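Local atomic coordinates of FAD-dependent pyridine nucleotide-disulphide oxidoreductase (Desulfovibrio vulgaris, PDB entry 3IWA), a protein that probably uses FAD to pass electrons from a reduced pyridine nucleotide to a disulphide or related acceptor. Residues A125-V130 and V138-N143. Residues are numbered along the deposited sequence; the frame is centred on the assembly and turned at random.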
loop_
_atom_site.group_PDB
_atom_site.type_symbol
_atom_site.label_atom_id
_atom_site.label_comp_id
_atom_site.label_asym_id
_atom_site.label_seq_id
_atom_site.Cartn_x
_atom_site.Cartn_y
_atom_site.Cartn_z
ATOM N N ALA A 125 22.581 -0.145 -23.680
ATOM C CA ALA A 125 21.817 -1.276 -24.166
ATOM C C ALA A 125 22.744 -2.467 -24.425
ATOM O O ALA A 125 23.840 -2.313 -25.006
ATOM C CB ALA A 125 21.025 -0.893 -25.434
ATOM N N ASN A 126 22.334 -3.634 -23.932
ATOM C CA ASN A 126 22.988 -4.879 -24.323
ATOM C C ASN A 126 22.696 -5.134 -25.823
ATOM O O ASN A 126 21.539 -5.045 -26.299
ATOM C CB ASN A 126 22.514 -6.061 -23.472
ATOM C CG ASN A 126 23.079 -6.049 -22.038
ATOM O OD1 ASN A 126 23.919 -5.224 -21.671
ATOM N ND2 ASN A 126 22.612 -6.996 -21.229
ATOM N N ARG A 127 23.755 -5.426 -26.562
ATOM C CA ARG A 127 23.659 -5.585 -28.017
ATOM C C ARG A 127 24.129 -6.985 -28.358
ATOM O O ARG A 127 25.255 -7.318 -28.049
ATOM C CB ARG A 127 24.541 -4.537 -28.701
ATOM C CG ARG A 127 23.832 -3.730 -29.752
ATOM C CD ARG A 127 24.096 -2.243 -29.588
ATOM N NE ARG A 127 23.590 -1.517 -30.756
ATOM C CZ ARG A 127 23.325 -0.214 -30.793
ATOM N NH1 ARG A 127 22.863 0.331 -31.915
ATOM N NH2 ARG A 127 23.509 0.543 -29.717
ATOM N N PRO A 128 23.251 -7.820 -28.954
ATOM C CA PRO A 128 23.655 -9.151 -29.402
ATOM C C PRO A 128 24.819 -9.070 -30.390
ATOM O O PRO A 128 24.811 -8.198 -31.254
ATOM C CB PRO A 128 22.414 -9.678 -30.125
ATOM C CG PRO A 128 21.302 -8.925 -29.594
ATOM C CD PRO A 128 21.827 -7.571 -29.233
ATOM N N PRO A 129 25.815 -9.970 -30.255
ATOM C CA PRO A 129 26.995 -9.952 -31.138
ATOM C C PRO A 129 26.669 -10.562 -32.500
ATOM O O PRO A 129 27.181 -11.631 -32.871
ATOM C CB PRO A 129 28.025 -10.772 -30.370
ATOM C CG PRO A 129 27.177 -11.750 -29.551
ATOM C CD PRO A 129 25.834 -11.114 -29.324
ATOM N N VAL A 130 25.817 -9.838 -33.218
ATOM C CA VAL A 130 25.237 -10.259 -34.471
ATOM C C VAL A 130 25.411 -9.151 -35.502
ATOM O O VAL A 130 25.590 -7.973 -35.173
ATOM C CB VAL A 130 23.718 -10.546 -34.346
ATOM C CG1 VAL A 130 23.447 -11.699 -33.373
ATOM C CG2 VAL A 130 22.979 -9.299 -33.927
ATOM N N VAL A 138 18.020 1.060 -35.837
ATOM C CA VAL A 138 18.212 0.165 -34.712
ATOM C C VAL A 138 18.451 1.022 -33.467
ATOM O O VAL A 138 19.532 1.599 -33.277
ATOM C CB VAL A 138 19.402 -0.807 -34.932
ATOM C CG1 VAL A 138 19.578 -1.720 -33.736
ATOM C CG2 VAL A 138 19.215 -1.639 -36.210
ATOM N N THR A 139 17.432 1.101 -32.614
ATOM C CA THR A 139 17.418 2.096 -31.564
ATOM C C THR A 139 17.422 1.513 -30.168
ATOM O O THR A 139 16.422 0.962 -29.742
ATOM C CB THR A 139 16.190 2.959 -31.672
ATOM O OG1 THR A 139 15.887 3.172 -33.047
ATOM C CG2 THR A 139 16.421 4.285 -30.971
ATOM N N PRO A 140 18.530 1.711 -29.426
ATOM C CA PRO A 140 18.596 1.276 -28.047
ATOM C C PRO A 140 17.666 2.144 -27.232
ATOM O O PRO A 140 17.567 3.334 -27.499
ATOM C CB PRO A 140 20.047 1.585 -27.647
ATOM C CG PRO A 140 20.388 2.817 -28.423
ATOM C CD PRO A 140 19.601 2.681 -29.739
ATOM N N VAL A 141 16.965 1.548 -26.276
ATOM C CA VAL A 141 16.177 2.314 -25.300
ATOM C C VAL A 141 16.440 1.732 -23.904
ATOM O O VAL A 141 16.001 0.627 -23.603
ATOM C CB VAL A 141 14.674 2.284 -25.660
ATOM C CG1 VAL A 141 13.846 3.001 -24.587
ATOM C CG2 VAL A 141 14.475 2.901 -27.046
ATOM N N THR A 142 17.198 2.462 -23.086
ATOM C CA THR A 142 17.678 1.951 -21.785
ATOM C C THR A 142 16.888 2.456 -20.578
ATOM O O THR A 142 17.128 2.034 -19.451
ATOM C CB THR A 142 19.171 2.330 -21.529
ATOM O OG1 THR A 142 19.301 3.766 -21.393
ATOM C CG2 THR A 142 20.080 1.793 -22.653
ATOM N N ASN A 143 15.990 3.396 -20.804
ATOM C CA ASN A 143 15.202 3.967 -19.717
ATOM C C ASN A 143 13.928 4.623 -20.256
ATOM O O ASN A 143 13.789 4.867 -21.462
ATOM C CB ASN A 143 16.051 4.949 -18.870
ATOM C CG ASN A 143 16.470 6.200 -19.646
ATOM O OD1 ASN A 143 15.629 6.935 -20.149
ATOM N ND2 ASN A 143 17.771 6.451 -19.720
#
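A125 sets its methyl group against the ring of P140, with CB of A125 3.5 Å from CB of P140, a tight fit for two carbons. The same methyl has a second neighbour in T142, whose CG2 lies 4.0 Å from CB of A125 and reaches on to the backbone, 3.3 Å from N of A125. The rotation about chi1 of T142 (66°) explains this: it places CG2 anti to the carbonyl carbon and beside the residue's own N, and puts OG1 between N and C.

R127, two residues on, also reaches P140. Its chain bends at chi2 (132°) and carries the guanidinium back to the strand, where NH2 of R127 comes up beside the ring, 4.1 Å from CG of P140, and the two side chains cross obliquely. NH1 of R127 stands 3.8 Å from the carbonyl O of V138, too far for a hydrogen bond; it makes a weak one to M133 O within the connecting loop. Both approaches are oblique to the guanidinium plane.

No hydrogen bond joins the two segments. Strand 138-140 is an outermost strand, within this chain, of the five-stranded parallel sheet of what is probably the Rossmann-type NAD(P)H-binding domain, and its backbone hydrogen bonds, those of T139 with V250 and L252, go to strand 249-252. A125 and R127 approach this edge strand, and T142, just past it, extends the contact.

Past P140 the chain turns into helix 144-153. T142 N donates a hydrogen bond to OE2 of E146, while OD1 of N143, at the N-cap, accepts one from E146 N.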